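Local coordinates for glycoprotein (Chandipura virus, PDB 5MDM) that probably attaches the virus to host receptors and, once acidified in the endosome, drives fusion of the viral and endosomal membranes as a class III fusion glycoprotein, at residues A[175-183]-A[220-228]. Numbering follows the deposited sequence.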
loop_
_atom_site.group_PDB
_atom_site.type_symbol
_atom_site.label_atom_id
_atom_site.label_comp_id
_atom_site.label_asym_id
_atom_site.label_seq_id
_atom_site.Cartn_x
_atom_site.Cartn_y
_atom_site.Cartn_z
ATOM N N LYS A 175 27.216 18.500 -7.769
ATOM C CA LYS A 175 26.690 17.657 -8.833
ATOM C C LYS A 175 25.287 18.119 -9.202
ATOM O O LYS A 175 24.893 19.240 -8.877
ATOM C CB LYS A 175 26.673 16.187 -8.408
ATOM C CG LYS A 175 28.054 15.578 -8.226
ATOM C CD LYS A 175 27.969 14.136 -7.758
ATOM C CE LYS A 175 29.352 13.568 -7.484
ATOM N NZ LYS A 175 29.288 12.210 -6.879
ATOM N N ASN A 176 24.536 17.256 -9.878
ATOM C CA ASN A 176 23.179 17.591 -10.302
ATOM C C ASN A 176 22.200 17.698 -9.140
ATOM O O ASN A 176 22.210 16.874 -8.228
ATOM C CB ASN A 176 22.661 16.568 -11.312
ATOM C CG ASN A 176 23.437 16.587 -12.611
ATOM O OD1 ASN A 176 23.200 17.429 -13.479
ATOM N ND2 ASN A 176 24.367 15.649 -12.758
ATOM N N ILE A 177 21.355 18.720 -9.175
ATOM C CA ILE A 177 20.257 18.821 -8.229
ATOM C C ILE A 177 19.174 17.809 -8.598
ATOM O O ILE A 177 18.548 17.902 -9.657
ATOM C CB ILE A 177 19.664 20.234 -8.207
ATOM C CG1 ILE A 177 20.699 21.219 -7.679
ATOM C CG2 ILE A 177 18.411 20.280 -7.347
ATOM C CD1 ILE A 177 20.277 22.651 -7.803
ATOM N N CYS A 178 18.967 16.836 -7.718
ATOM C CA CYS A 178 18.025 15.765 -7.983
ATOM C C CYS A 178 17.396 15.303 -6.685
ATOM O O CYS A 178 18.073 15.139 -5.673
ATOM C CB CYS A 178 18.738 14.594 -8.656
ATOM S SG CYS A 178 17.646 13.392 -9.437
ATOM N N GLY A 179 16.095 15.096 -6.711
ATOM C CA GLY A 179 15.421 14.563 -5.547
ATOM C C GLY A 179 15.088 13.100 -5.745
ATOM O O GLY A 179 14.143 12.581 -5.155
ATOM N N GLN A 180 15.879 12.430 -6.572
ATOM C CA GLN A 180 15.573 11.073 -6.992
ATOM C C GLN A 180 16.800 10.168 -6.909
ATOM O O GLN A 180 17.904 10.561 -7.296
ATOM C CB GLN A 180 15.050 11.098 -8.427
ATOM C CG GLN A 180 14.204 9.909 -8.793
ATOM C CD GLN A 180 12.799 10.025 -8.256
ATOM O OE1 GLN A 180 12.398 11.082 -7.757
ATOM N NE2 GLN A 180 12.036 8.939 -8.356
ATOM N N SER A 181 16.602 8.956 -6.403
ATOM C CA SER A 181 17.666 7.959 -6.379
ATOM C C SER A 181 17.613 7.082 -7.623
ATOM O O SER A 181 16.541 6.830 -8.169
ATOM C CB SER A 181 17.558 7.095 -5.129
ATOM O OG SER A 181 17.624 7.900 -3.970
ATOM N N PHE A 182 18.774 6.619 -8.069
ATOM C CA PHE A 182 18.848 5.807 -9.277
ATOM C C PHE A 182 19.459 4.439 -9.020
ATOM O O PHE A 182 19.896 4.134 -7.908
ATOM C CB PHE A 182 19.638 6.532 -10.357
ATOM C CG PHE A 182 18.914 7.693 -10.949
ATOM C CD1 PHE A 182 18.814 8.889 -10.259
ATOM C CD2 PHE A 182 18.326 7.592 -12.198
ATOM C CE1 PHE A 182 18.146 9.968 -10.803
ATOM C CE2 PHE A 182 17.653 8.665 -12.750
ATOM C CZ PHE A 182 17.563 9.857 -12.049
ATOM N N THR A 183 19.465 3.609 -10.055
ATOM C CA THR A 183 20.196 2.353 -10.016
ATOM C C THR A 183 20.731 2.004 -11.397
ATOM O O THR A 183 20.086 2.278 -12.415
ATOM C CB THR A 183 19.343 1.186 -9.494
ATOM O OG1 THR A 183 20.172 0.027 -9.351
ATOM C CG2 THR A 183 18.219 0.857 -10.465
ATOM N N LEU A 220 13.953 12.464 -23.310
ATOM C CA LEU A 220 13.712 13.397 -22.206
ATOM C C LEU A 220 14.928 13.496 -21.295
ATOM O O LEU A 220 15.592 12.498 -20.999
ATOM C CB LEU A 220 12.471 12.986 -21.403
ATOM C CG LEU A 220 11.964 13.863 -20.253
ATOM C CD1 LEU A 220 10.477 13.658 -20.081
ATOM C CD2 LEU A 220 12.661 13.540 -18.948
ATOM N N SER A 221 15.213 14.715 -20.856
ATOM C CA SER A 221 16.337 14.964 -19.968
ATOM C C SER A 221 15.845 14.975 -18.536
ATOM O O SER A 221 15.006 15.794 -18.163
ATOM C CB SER A 221 16.997 16.299 -20.294
ATOM O OG SER A 221 18.131 16.513 -19.469
ATOM N N TYR A 222 16.371 14.061 -17.734
ATOM C CA TYR A 222 15.904 13.901 -16.366
ATOM C C TYR A 222 17.064 13.929 -15.383
ATOM O O TYR A 222 18.043 13.199 -15.544
ATOM C CB TYR A 222 15.134 12.589 -16.226
ATOM C CG TYR A 222 14.412 12.450 -14.916
ATOM C CD1 TYR A 222 13.324 13.256 -14.617
ATOM C CD2 TYR A 222 14.811 11.511 -13.978
ATOM C CE1 TYR A 222 12.652 13.134 -13.420
ATOM C CE2 TYR A 222 14.143 11.380 -12.775
ATOM C CZ TYR A 222 13.064 12.195 -12.503
ATOM O OH TYR A 222 12.397 12.070 -11.309
ATOM N N CYS A 223 16.942 14.776 -14.367
ATOM C CA CYS A 223 17.965 14.897 -13.339
ATOM C C CYS A 223 19.341 15.185 -13.927
ATOM O O CYS A 223 20.344 14.615 -13.498
ATOM C CB CYS A 223 18.007 13.642 -12.473
ATOM S SG CYS A 223 16.700 13.567 -11.236
ATOM N N GLY A 224 19.375 16.062 -14.923
ATOM C CA GLY A 224 20.627 16.516 -15.489
ATOM C C GLY A 224 21.284 15.547 -16.448
ATOM O O GLY A 224 22.461 15.700 -16.766
ATOM N N ARG A 225 20.544 14.549 -16.915
ATOM C CA ARG A 225 21.092 13.662 -17.942
ATOM C C ARG A 225 20.087 13.134 -18.965
ATOM O O ARG A 225 18.905 12.966 -18.671
ATOM C CB ARG A 225 21.939 12.532 -17.341
ATOM C CG ARG A 225 21.268 11.634 -16.317
ATOM C CD ARG A 225 22.356 10.771 -15.675
ATOM N NE ARG A 225 21.867 9.637 -14.892
ATOM C CZ ARG A 225 21.598 9.680 -13.591
ATOM N NH1 ARG A 225 21.739 10.814 -12.911
ATOM N NH2 ARG A 225 21.177 8.586 -12.972
ATOM N N ASN A 226 20.580 12.903 -20.178
ATOM C CA ASN A 226 19.743 12.484 -21.289
ATOM C C ASN A 226 19.223 11.086 -21.081
ATOM O O ASN A 226 19.934 10.215 -20.583
ATOM C CB ASN A 226 20.524 12.516 -22.599
ATOM C CG ASN A 226 21.034 13.895 -22.942
ATOM O OD1 ASN A 226 20.295 14.883 -22.888
ATOM N ND2 ASN A 226 22.308 13.970 -23.301
ATOM N N GLY A 227 17.978 10.868 -21.473
ATOM C CA GLY A 227 17.432 9.534 -21.437
ATOM C C GLY A 227 16.189 9.415 -22.271
ATOM O O GLY A 227 15.846 10.298 -23.052
ATOM N N ILE A 228 15.507 8.299 -22.101
ATOM C CA ILE A 228 14.285 8.058 -22.823
ATOM C C ILE A 228 13.189 7.666 -21.847
ATOM O O ILE A 228 13.416 6.900 -20.897
ATOM C CB ILE A 228 14.485 6.974 -23.888
ATOM C CG1 ILE A 228 15.293 5.810 -23.308
ATOM C CG2 ILE A 228 15.213 7.548 -25.091
ATOM C CD1 ILE A 228 15.587 4.713 -24.305
#
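At Cys-178 and Cys-223 the backbones of 175-183 and 220-228 come within 5.4 Å, CA to CA, yet no hydrogen bond joins them. The arrangement exemplifies a two-residue beta-hairpin whose type I' turn is cross-linked by a disulfide to a neighbouring segment: strands 218-222 and 225-229 reverse from Tyr-222 to Arg-225, with Cys-223 and Gly-224 at the corners, beside the loop leading into strand 180-192 of another sheet. The Cys-178 to Cys-223 bond (SG to SG 2.0 Å, chi3 64°) makes the link covalent, and the Phe-182 ring lies beside it, with both sulfurs at its edge. CZ of Phe-182 meets CD2 of Tyr-222 at 3.7 Å. Asn-176 rests against the turn at Gly-224, while Gln-180 crosses Tyr-222 at about a right angle. Tyr-222 touches Asp-138, where host Vim interacts; the Asp-138 carboxylate (OD2) accepts a hydrogen bond from Gly-179 N. CG of Arg-225 sits between its backbone N and carbonyl carbon (chi1 57°), and the chain then runs extended to NE, bringing the guanidinium over one face of Phe-182 in a cation-pi contact, tilted 50° from the ring; NH2, hydrogen-bonded to Ser-44 OG, leans over the CG-CD2 side, and CZ stands 4.1 Å from the Phe-182 ring centroid.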